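Local coordinates for protein putative aspartyl-tRNA synthetase (Leishmania major, PDB 6OD8) that probably catalyses the ATP-dependent attachment of L-aspartate to tRNA(Asp), as a dimeric class II aminoacyl-tRNA synthetase with an OB-fold nucleic acid binding domain, at residues 206-209 with 210-214; 231-234 with 235-238; 406-409 with 410-414; 511-514 with 515-519. One frame throughout, in Å; residues are numbered along the deposited sequence. Where two conformers were deposited one is given.

Interaction 1 of 4, residues 206-209 with 210-214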
loop_
_atom_site.group_PDB
_atom_site.type_symbol
_atom_site.label_atom_id
_atom_site.label_comp_id
_atom_site.label_asym_id
_atom_site.label_seq_id
_atom_site.Cartn_x
_atom_site.Cartn_y
_atom_site.Cartn_z
ATOM N N ASN A 206 -3.934 -25.473 -2.127
ATOM C CA ASN A 206 -4.843 -25.951 -1.092
ATOM C C ASN A 206 -4.193 -25.990 0.286
ATOM O O ASN A 206 -4.917 -25.963 1.280
ATOM C CB ASN A 206 -5.364 -27.346 -1.439
ATOM C CG ASN A 206 -6.354 -27.327 -2.579
ATOM O OD1 ASN A 206 -6.877 -26.271 -2.934
ATOM N ND2 ASN A 206 -6.615 -28.489 -3.163
ATOM N N SER A 207 -2.859 -26.098 0.353
ATOM C CA SER A 207 -2.081 -25.993 1.602
ATOM C C SER A 207 -0.937 -24.998 1.393
ATOM O O SER A 207 0.248 -25.326 1.501
ATOM C CB SER A 207 -1.514 -27.335 2.055
ATOM O OG SER A 207 -2.521 -28.319 2.170
ATOM N N ARG A 208 -1.318 -23.753 1.104
ATOM C CA ARG A 208 -0.352 -22.734 0.724
ATOM C C ARG A 208 0.671 -22.478 1.822
ATOM O O ARG A 208 1.817 -22.122 1.520
ATOM C CB ARG A 208 -1.089 -21.438 0.360
ATOM C CG ARG A 208 -0.190 -20.305 -0.017
ATOM C CD ARG A 208 0.644 -20.656 -1.235
ATOM N NE ARG A 208 0.435 -19.675 -2.288
ATOM C CZ ARG A 208 1.091 -19.660 -3.441
ATOM N NH1 ARG A 208 2.021 -20.570 -3.681
ATOM N NH2 ARG A 208 0.826 -18.725 -4.346
ATOM N N TRP A 209 0.283 -22.664 3.093
ATOM C CA TRP A 209 1.220 -22.453 4.197
ATOM C C TRP A 209 2.387 -23.422 4.131
ATOM O O TRP A 209 3.497 -23.090 4.568
ATOM C CB TRP A 209 0.503 -22.579 5.545
ATOM C CG TRP A 209 -0.396 -23.788 5.642
ATOM C CD1 TRP A 209 -0.079 -25.024 6.142
ATOM C CD2 TRP A 209 -1.759 -23.865 5.216
ATOM N NE1 TRP A 209 -1.167 -25.859 6.054
ATOM C CE2 TRP A 209 -2.206 -25.174 5.476
ATOM C CE3 TRP A 209 -2.640 -22.952 4.616
ATOM C CZ2 TRP A 209 -3.510 -25.598 5.169
ATOM C CZ3 TRP A 209 -3.934 -23.378 4.313
ATOM C CH2 TRP A 209 -4.353 -24.686 4.593
ATOM N N MET A 210 2.165 -24.624 3.600
ATOM C CA MET A 210 3.285 -25.534 3.383
ATOM C C MET A 210 4.130 -25.083 2.192
ATOM O O MET A 210 5.370 -25.043 2.260
ATOM C CB MET A 210 2.751 -26.958 3.166
ATOM C CG MET A 210 3.799 -28.019 3.042
ATOM S SD MET A 210 4.650 -28.317 4.629
ATOM C CE MET A 210 5.855 -29.521 4.080
ATOM N N ASP A 211 3.466 -24.772 1.078
ATOM C CA ASP A 211 4.171 -24.361 -0.140
ATOM C C ASP A 211 5.066 -23.154 0.101
ATOM O O ASP A 211 6.174 -23.073 -0.448
ATOM C CB ASP A 211 3.176 -24.025 -1.248
ATOM C CG ASP A 211 3.873 -23.399 -2.460
ATOM O OD1 ASP A 211 4.522 -24.145 -3.217
ATOM O OD2 ASP A 211 3.847 -22.161 -2.595
ATOM N N LEU A 212 4.596 -22.185 0.895
ATOM C CA LEU A 212 5.366 -20.965 1.064
ATOM C C LEU A 212 6.715 -21.228 1.718
ATOM O O LEU A 212 7.594 -20.368 1.652
ATOM C CB LEU A 212 4.574 -19.935 1.894
ATOM C CG LEU A 212 3.344 -19.285 1.243
ATOM C CD1 LEU A 212 2.496 -18.517 2.273
ATOM C CD2 LEU A 212 3.766 -18.353 0.092
ATOM N N ARG A 213 6.886 -22.376 2.381
ATOM C CA ARG A 213 8.139 -22.691 3.051
ATOM C C ARG A 213 9.257 -23.057 2.078
ATOM O O ARG A 213 10.415 -23.110 2.497
ATOM C CB ARG A 213 7.923 -23.841 4.052
ATOM C CG ARG A 213 6.818 -23.551 5.066
ATOM C CD ARG A 213 6.494 -24.786 5.937
ATOM N NE ARG A 213 5.216 -24.561 6.618
ATOM C CZ ARG A 213 4.679 -25.373 7.516
ATOM N NH1 ARG A 213 5.297 -26.499 7.875
ATOM N NH2 ARG A 213 3.520 -25.043 8.059
ATOM N N THR A 214 8.943 -23.337 0.812
ATOM C CA THR A 214 9.972 -23.673 -0.159
ATOM C C THR A 214 10.794 -22.436 -0.508
ATOM O O THR A 214 10.351 -21.299 -0.341
ATOM C CB THR A 214 9.366 -24.272 -1.445
ATOM O OG1 THR A 214 8.586 -23.277 -2.104
ATOM C CG2 THR A 214 8.479 -25.486 -1.130
#
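Ser207 meets the next residues through its carbonyl: its O accepts from Met210 N at 2.9 Å, reached from above the carbonyl plane, and from Asp211 N at 3.3 Å, which lies in that plane. It holds the N-cap position of helix 208-211, yet its hydroxyl makes no capping bond. Arg208 follows, with CG trans to the main-chain nitrogen (chi1 179°) and bends at chi2 and chi3 that bring the guanidinium beside the carboxylate of Asp211. NH1 of Arg208 forms a salt bridge to OD2 of Asp211 at 2.7 Å; the bond is bent, 130° at the hydrogen, and comes from above the carboxylate plane. NE and NH2 of Arg208 bond Leu548 O and Ser547 O, near the C-terminus. Leu212 crosses Arg208 nearly at right angles, its CG 3.9 Å from Arg208 CG and its CD2 over one guanidinium face, while Leu212 N donates to Arg208 O at 2.8 Å. At Trp209, the carbonyl O takes a weak bond from Arg213 NE at 3.1 Å, and Arg213 NH2 lies by the indole edge. The main partner of Arg213 is Glu140, of the OB-fold domain, and its NH1 also bonds Leu518 O of the second subunit. Since Arg204 pairs with the other carboxylate oxygen and Ser217 OG bonds OD2, buried Asp211 is flanked by two arginines, which should keep it ionised.

Interaction 2 of 4, residues 231-234 with 235-238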
loop_
_atom_site.group_PDB
_atom_site.type_symbol
_atom_site.label_atom_id
_atom_site.label_comp_id
_atom_site.label_asym_id
_atom_site.label_seq_id
_atom_site.Cartn_x
_atom_site.Cartn_y
_atom_site.Cartn_z
ATOM N N PHE A 231 8.095 0.613 -6.111
ATOM C CA PHE A 231 7.019 1.400 -6.737
ATOM C C PHE A 231 6.683 2.637 -5.904
ATOM O O PHE A 231 6.698 3.772 -6.403
ATOM C CB PHE A 231 5.775 0.512 -6.914
ATOM C CG PHE A 231 4.539 1.246 -7.413
ATOM C CD1 PHE A 231 4.344 1.445 -8.778
ATOM C CD2 PHE A 231 3.552 1.695 -6.523
ATOM C CE1 PHE A 231 3.192 2.108 -9.260
ATOM C CE2 PHE A 231 2.410 2.363 -6.978
ATOM C CZ PHE A 231 2.229 2.570 -8.386
ATOM N N ARG A 232 6.371 2.437 -4.618
ATOM C CA ARG A 232 5.983 3.568 -3.776
ATOM C C ARG A 232 7.146 4.529 -3.551
ATOM O O ARG A 232 6.966 5.756 -3.562
ATOM C CB ARG A 232 5.456 3.075 -2.432
ATOM C CG ARG A 232 4.127 2.343 -2.475
ATOM C CD ARG A 232 3.636 2.128 -1.043
ATOM N NE ARG A 232 4.686 1.513 -0.230
ATOM C CZ ARG A 232 4.918 0.204 -0.163
ATOM N NH1 ARG A 232 4.149 -0.644 -0.840
ATOM N NH2 ARG A 232 5.901 -0.262 0.608
ATOM N N GLN A 233 8.353 4.008 -3.345
ATOM C CA GLN A 233 9.445 4.928 -3.020
ATOM C C GLN A 233 9.783 5.834 -4.190
ATOM O O GLN A 233 10.064 7.020 -3.995
ATOM C CB GLN A 233 10.696 4.177 -2.570
ATOM C CG GLN A 233 11.701 5.122 -1.929
ATOM C CD GLN A 233 11.092 5.960 -0.794
ATOM O OE1 GLN A 233 10.540 5.416 0.171
ATOM N NE2 GLN A 233 11.186 7.288 -0.911
ATOM N N PHE A 234 9.805 5.294 -5.409
ATOM C CA PHE A 234 10.025 6.152 -6.572
ATOM C C PHE A 234 9.026 7.299 -6.598
ATOM O O PHE A 234 9.392 8.458 -6.825
ATOM C CB PHE A 234 9.919 5.354 -7.870
ATOM C CG PHE A 234 10.056 6.219 -9.112
ATOM C CD1 PHE A 234 11.320 6.546 -9.603
ATOM C CD2 PHE A 234 8.935 6.732 -9.757
ATOM C CE1 PHE A 234 11.467 7.366 -10.740
ATOM C CE2 PHE A 234 9.071 7.554 -10.887
ATOM C CZ PHE A 234 10.332 7.866 -11.383
ATOM N N LEU A 235 7.747 6.985 -6.394
ATOM C CA LEU A 235 6.702 7.988 -6.585
ATOM C C LEU A 235 6.656 8.981 -5.426
ATOM O O LEU A 235 6.434 10.181 -5.629
ATOM C CB LEU A 235 5.357 7.265 -6.760
ATOM C CG LEU A 235 5.334 6.376 -8.022
ATOM C CD1 LEU A 235 4.159 5.377 -7.928
ATOM C CD2 LEU A 235 5.245 7.214 -9.295
ATOM N N ILE A 236 6.849 8.498 -4.201
ATOM C CA ILE A 236 7.020 9.403 -3.061
ATOM C C ILE A 236 8.163 10.380 -3.312
ATOM O O ILE A 236 8.042 11.574 -3.023
ATOM C CB ILE A 236 7.246 8.586 -1.765
ATOM C CG1 ILE A 236 5.964 7.876 -1.347
ATOM C CG2 ILE A 236 7.785 9.476 -0.624
ATOM C CD1 ILE A 236 6.207 6.741 -0.342
ATOM N N ASP A 237 9.302 9.881 -3.822
ATOM C CA ASP A 237 10.442 10.732 -4.158
ATOM C C ASP A 237 10.058 11.817 -5.149
ATOM O O ASP A 237 10.653 12.898 -5.143
ATOM C CB ASP A 237 11.587 9.918 -4.789
ATOM C CG ASP A 237 12.419 9.143 -3.785
ATOM O OD1 ASP A 237 12.233 9.303 -2.563
ATOM O OD2 ASP A 237 13.271 8.347 -4.253
ATOM N N LYS A 238 9.121 11.518 -6.057
ATOM C CA LYS A 238 8.648 12.456 -7.063
ATOM C C LYS A 238 7.388 13.200 -6.625
ATOM O O LYS A 238 6.680 13.749 -7.479
ATOM C CB LYS A 238 8.390 11.724 -8.382
ATOM C CG LYS A 238 9.583 10.945 -8.920
ATOM C CD LYS A 238 10.585 11.872 -9.563
ATOM C CE LYS A 238 11.761 11.110 -10.141
ATOM N NZ LYS A 238 12.756 12.060 -10.714
#
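Leu235 packs on Phe231, one turn earlier, near the C-terminal end of helix 215-237, the long helix that corresponds to motif 1 of class II synthetases. Here the packing is tight. Leu235 CD1 makes a CH-pi contact over one face of Phe231, 3.6 Å from the ring centroid and 16° off the normal, shifted toward the rim so that CZ of Phe231 is its nearest ring atom at 3.4 Å. The fork of Leu235 serves both aromatics: its CD2 lies in plane at the edge of Phe234, 3.7 Å from Phe234 CD2. Strands 289-297 and 310-319 pack against Phe231 and Leu235, and helix 325-342 covers Phe234, with Tyr337 edge-to-face to it. The helix bond from Ile236 N to Arg232 O continues the backbone.

A further side faces the second subunit, where Arg232 NH1 is bridged to Glu242 of that subunit and Gln233 meets its own counterpart. The solvent side, with exposed Asp237 and Lys238, is looser. The bend of Lys238 at chi2 (-77°) turns its chain back across Phe234, CG over a face at 4.2 Å from the centroid and CE beyond the rim on the same side. Gln233 NE2 donates to Asp237 OD1 at 2.8 Å, with the acceptor in the amide plane but the donor well above the carboxylate plane.

Interaction 3 of 4, residues 406-409 with 410-414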
loop_
_atom_site.group_PDB
_atom_site.type_symbol
_atom_site.label_atom_id
_atom_site.label_comp_id
_atom_site.label_asym_id
_atom_site.label_seq_id
_atom_site.Cartn_x
_atom_site.Cartn_y
_atom_site.Cartn_z
ATOM N N HIS A 406 4.479 1.427 -36.802
ATOM C CA HIS A 406 5.705 0.702 -37.112
ATOM C C HIS A 406 5.728 -0.674 -36.461
ATOM O O HIS A 406 6.372 -1.585 -36.989
ATOM C CB HIS A 406 6.919 1.540 -36.714
ATOM C CG HIS A 406 7.068 2.785 -37.537
ATOM N ND1 HIS A 406 7.529 2.769 -38.838
ATOM C CD2 HIS A 406 6.783 4.079 -37.256
ATOM C CE1 HIS A 406 7.537 4.001 -39.315
ATOM N NE2 HIS A 406 7.071 4.812 -38.385
ATOM N N CYS A 407 5.053 -0.846 -35.318
ATOM C CA CYS A 407 4.878 -2.187 -34.771
ATOM C C CYS A 407 4.110 -3.079 -35.735
ATOM O O CYS A 407 4.417 -4.268 -35.862
ATOM C CB CYS A 407 4.142 -2.144 -33.432
ATOM S SG CYS A 407 5.070 -1.415 -32.059
ATOM N N ILE A 408 3.057 -2.536 -36.352
ATOM C CA ILE A 408 2.327 -3.272 -37.378
ATOM C C ILE A 408 3.269 -3.653 -38.511
ATOM O O ILE A 408 3.241 -4.787 -39.009
ATOM C CB ILE A 408 1.139 -2.441 -37.900
ATOM C CG1 ILE A 408 0.074 -2.235 -36.819
ATOM C CG2 ILE A 408 0.544 -3.099 -39.183
ATOM C CD1 ILE A 408 -0.691 -3.483 -36.456
ATOM N N GLU A 409 4.097 -2.704 -38.959
ATOM C CA GLU A 409 4.987 -2.996 -40.084
ATOM C C GLU A 409 5.997 -4.070 -39.714
ATOM O O GLU A 409 6.347 -4.906 -40.551
ATOM C CB GLU A 409 5.712 -1.729 -40.539
ATOM C CG GLU A 409 4.812 -0.660 -41.122
ATOM C CD GLU A 409 5.570 0.623 -41.400
ATOM O OE1 GLU A 409 6.823 0.583 -41.392
ATOM O OE2 GLU A 409 4.916 1.670 -41.616
ATOM N N LEU A 410 6.464 -4.065 -38.461
ATOM C CA LEU A 410 7.423 -5.070 -38.011
ATOM C C LEU A 410 6.797 -6.460 -38.008
ATOM O O LEU A 410 7.402 -7.428 -38.493
ATOM C CB LEU A 410 7.950 -4.702 -36.622
ATOM C CG LEU A 410 8.954 -5.635 -35.931
ATOM C CD1 LEU A 410 10.141 -5.933 -36.837
ATOM C CD2 LEU A 410 9.424 -5.017 -34.625
ATOM N N LEU A 411 5.577 -6.569 -37.472
ATOM C CA LEU A 411 4.836 -7.824 -37.556
ATOM C C LEU A 411 4.688 -8.274 -38.996
ATOM O O LEU A 411 4.862 -9.456 -39.305
ATOM C CB LEU A 411 3.460 -7.665 -36.914
ATOM C CG LEU A 411 3.442 -7.814 -35.402
ATOM C CD1 LEU A 411 2.180 -7.182 -34.851
ATOM C CD2 LEU A 411 3.516 -9.297 -35.064
ATOM N N ASN A 412 4.373 -7.342 -39.891
ATOM C CA ASN A 412 4.132 -7.711 -41.278
ATOM C C ASN A 412 5.374 -8.276 -41.956
ATOM O O ASN A 412 5.245 -8.887 -43.022
ATOM C CB ASN A 412 3.599 -6.497 -42.070
ATOM C CG ASN A 412 2.111 -6.236 -41.824
ATOM O OD1 ASN A 412 1.384 -7.120 -41.375
ATOM N ND2 ASN A 412 1.657 -5.016 -42.112
ATOM N N THR A 413 6.570 -8.105 -41.382
ATOM C CA THR A 413 7.738 -8.689 -42.041
ATOM C C THR A 413 7.726 -10.209 -41.999
ATOM O O THR A 413 8.380 -10.843 -42.831
ATOM C CB THR A 413 9.053 -8.190 -41.430
ATOM O OG1 THR A 413 9.152 -8.602 -40.071
ATOM C CG2 THR A 413 9.184 -6.672 -41.541
ATOM N N VAL A 414 7.002 -10.812 -41.059
ATOM C CA VAL A 414 6.924 -12.263 -40.952
ATOM C C VAL A 414 5.518 -12.793 -41.186
ATOM O O VAL A 414 5.326 -14.010 -41.165
ATOM C CB VAL A 414 7.454 -12.759 -39.589
ATOM C CG1 VAL A 414 8.892 -12.332 -39.386
ATOM C CG2 VAL A 414 6.583 -12.234 -38.469
#
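Most of the short helix 404-412, in a beta-alpha-beta connection at one flank of the catalytic domain's large mixed sheet, brings residues 406-409 against 410-414 mainly through the backbone. Leu410 N donates to His406 O at 2.9 Å, Leu411 N to Cys407 O at 3.0 Å and Asn412 N to Ile408 O at 2.9 Å, all three the i to i-4 bonds of an alpha helix. The Leu411 bond is the straightest, at 173°.

Among side chains, Ile408 and Asn412 lie alongside each other and point the same way, with Ile408 CG2 3.7 Å from Asn412 ND2. This is van der Waals contact; the hydrogen bonding of the amide is directed to the following chain, Met419 N donating to OD1. Lys418 NZ bonds Asn412 O, so the chain that follows the helix folds back over its end. Thr413 places its hydroxyl in the cleft between its own N and carbonyl carbon (chi1 63°), and from there OG1 donates to Leu410 O at 2.6 Å, in the carbonyl plane. Thr413 N bonds the same oxygen at 3.1 Å, so two donors grip it, while the CG2 methyl rests 3.5 Å from Glu409 O.

Cys407 and Leu411 pack on Leu433 and Leu432 of helix 427-441, respectively, whereas Glu409 and Thr413 are exposed. That division into two sides is the mark of an amphipathic helix, here one of those connecting the adjacent parallel strands 400-403 and 445-449.

Interaction 4 of 4, residues 511-514 with 515-519. With FMT (formic acid), chain L.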
loop_
_atom_site.group_PDB
_atom_site.type_symbol
_atom_site.label_atom_id
_atom_site.label_comp_id
_atom_site.label_asym_id
_atom_site.label_seq_id
_atom_site.Cartn_x
_atom_site.Cartn_y
_atom_site.Cartn_z
ATOM N N GLU A 511 -21.189 11.160 -11.487
ATOM C CA GLU A 511 -20.316 11.966 -10.629
ATOM C C GLU A 511 -18.921 12.109 -11.232
ATOM O O GLU A 511 -18.271 13.155 -11.094
ATOM C CB GLU A 511 -20.231 11.354 -9.226
ATOM C CG GLU A 511 -21.506 11.479 -8.417
ATOM C CD GLU A 511 -22.349 10.223 -8.491
ATOM O OE1 GLU A 511 -21.998 9.314 -9.275
ATOM O OE2 GLU A 511 -23.354 10.141 -7.764
ATOM N N TYR A 512 -18.438 11.065 -11.894
ATOM C CA TYR A 512 -17.146 11.143 -12.562
ATOM C C TYR A 512 -17.159 12.228 -13.646
ATOM O O TYR A 512 -16.276 13.095 -13.687
ATOM C CB TYR A 512 -16.820 9.760 -13.124
ATOM C CG TYR A 512 -15.757 9.654 -14.181
ATOM C CD1 TYR A 512 -14.410 9.649 -13.838
ATOM C CD2 TYR A 512 -16.098 9.498 -15.528
ATOM C CE1 TYR A 512 -13.441 9.522 -14.777
ATOM C CE2 TYR A 512 -15.123 9.353 -16.482
ATOM C CZ TYR A 512 -13.791 9.360 -16.103
ATOM O OH TYR A 512 -12.796 9.232 -17.056
ATOM N N VAL A 513 -18.167 12.205 -14.514
ATOM C CA VAL A 513 -18.307 13.253 -15.532
ATOM C C VAL A 513 -18.423 14.624 -14.863
ATOM O O VAL A 513 -17.749 15.587 -15.250
ATOM C CB VAL A 513 -19.525 12.968 -16.431
ATOM C CG1 VAL A 513 -19.716 14.096 -17.435
ATOM C CG2 VAL A 513 -19.383 11.613 -17.155
ATOM N N ASP A 514 -19.260 14.718 -13.826
ATOM C CA ASP A 514 -19.450 15.977 -13.108
ATOM C C ASP A 514 -18.149 16.506 -12.508
ATOM O O ASP A 514 -18.010 17.724 -12.319
ATOM C CB ASP A 514 -20.476 15.792 -11.988
ATOM C CG ASP A 514 -21.898 15.775 -12.496
ATOM O OD1 ASP A 514 -22.111 16.021 -13.711
ATOM O OD2 ASP A 514 -22.801 15.503 -11.671
ATOM N N SER A 515 -17.207 15.621 -12.174
ATOM C CA SER A 515 -15.955 16.081 -11.570
ATOM C C SER A 515 -15.101 16.906 -12.521
ATOM O O SER A 515 -14.152 17.552 -12.064
ATOM C CB SER A 515 -15.123 14.906 -11.037
ATOM O OG SER A 515 -14.453 14.186 -12.071
ATOM N N PHE A 516 -15.412 16.907 -13.819
ATOM C CA PHE A 516 -14.653 17.695 -14.781
ATOM C C PHE A 516 -15.322 19.014 -15.125
ATOM O O PHE A 516 -14.825 19.730 -16.003
ATOM C CB PHE A 516 -14.432 16.889 -16.068
ATOM C CG PHE A 516 -13.793 15.557 -15.835
ATOM C CD1 PHE A 516 -12.467 15.467 -15.406
ATOM C CD2 PHE A 516 -14.518 14.387 -16.013
ATOM C CE1 PHE A 516 -11.872 14.224 -15.178
ATOM C CE2 PHE A 516 -13.919 13.127 -15.813
ATOM C CZ PHE A 516 -12.595 13.059 -15.378
ATOM N N ARG A 517 -16.464 19.325 -14.501
ATOM C CA ARG A 517 -17.269 20.456 -14.942
ATOM C C ARG A 517 -16.915 21.754 -14.232
ATOM O O ARG A 517 -17.297 22.821 -14.710
ATOM C CB ARG A 517 -18.753 20.159 -14.740
ATOM C CG ARG A 517 -19.313 19.066 -15.677
ATOM C CD ARG A 517 -20.822 18.969 -15.443
ATOM N NE ARG A 517 -21.434 17.763 -15.989
ATOM C CZ ARG A 517 -21.724 17.586 -17.274
ATOM N NH1 ARG A 517 -22.297 16.454 -17.667
ATOM N NH2 ARG A 517 -21.414 18.518 -18.177
ATOM N N LEU A 518 -16.179 21.690 -13.122
ATOM C CA LEU A 518 -15.849 22.858 -12.301
ATOM C C LEU A 518 -14.383 23.249 -12.477
ATOM O O LEU A 518 -13.681 23.582 -11.515
ATOM C CB LEU A 518 -16.151 22.588 -10.824
ATOM C CG LEU A 518 -17.569 22.086 -10.515
ATOM C CD1 LEU A 518 -17.734 21.810 -9.022
ATOM C CD2 LEU A 518 -18.633 23.072 -11.009
ATOM N N GLY A 519 -13.919 23.208 -13.719
ATOM C CA GLY A 519 -12.527 23.393 -14.058
ATOM C C GLY A 519 -11.778 22.088 -13.907
ATOM O O GLY A 519 -11.842 21.456 -12.842
HETATM C C FMT L . -18.409 7.532 -10.247
HETATM O O1 FMT L . -18.091 7.731 -9.061
HETATM O O2 FMT L . -19.295 8.146 -10.872
HETATM O O HOH W 1 -23.058 14.180 -15.182
#
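Helix 510-514 gives way to a type I turn as Ser515 N still bonds Glu511 O at 2.9 Å, whereas Phe516 N reaches Val513 O at 3.0 Å and Arg517 N reaches Asp514 O at 3.1 Å, each only three residues back. The hydroxyl of Ser515 tightens this change: with chi1 at 77°, OG donates to Tyr512 O at 2.7 Å, in the carbonyl plane and on a lone pair. Phe516 meets Tyr512 in a T-shaped stack, its CE2-CZ edge directed at the tyrosine face, with centroids 5.1 Å apart and planes at 84°. OG of Ser515 sits over the centre of one Phe516 face, and Tyr512 OH is bonded to Gln280.

Arg517 NE and Asp514 OD1 form a salt bridge of 2.9 Å, nearly straight at 162°. The oxygen lies in the guanidinium plane and is met on its anti side, tilted somewhat from the carboxylate plane. A formic acid, probably from the crystallisation liquor, takes a bond from Tyr512 N. The arrangement is a helix C-terminus passing into a type I turn at the dimer interface, where Trp209 of the second subunit packs on Asp514 and Ser515. The T-shaped pair and the salt bridge each tie the turn back to the last residues of the helix; Asp514 OD1 accepts from both Arg517 NE and a water, which probably stabilises its negative charge.

In the fold
Along the chain the four contacts come in series, all inside the class II catalytic region. Interaction 1, on helix 208-211, is followed directly by helix 215-237, which carries interaction 2 near its far end; their centres are 32 Å apart, on opposite sides of the chain's centre. Strands 289-297 and 310-319 pack on interaction 2; interaction 4, 28 Å away between centres, lies in the chain leading to strand 523-529 of the same sheet. Interaction 3 lies 36 Å from interaction 2 and 41 Å from interaction 4 between centres, and no other chain touches it. Interactions 1 and 4, with centres 48 Å apart within one chain, meet across the dimer, residues 206-214 of each subunit facing 511-519 of its partner.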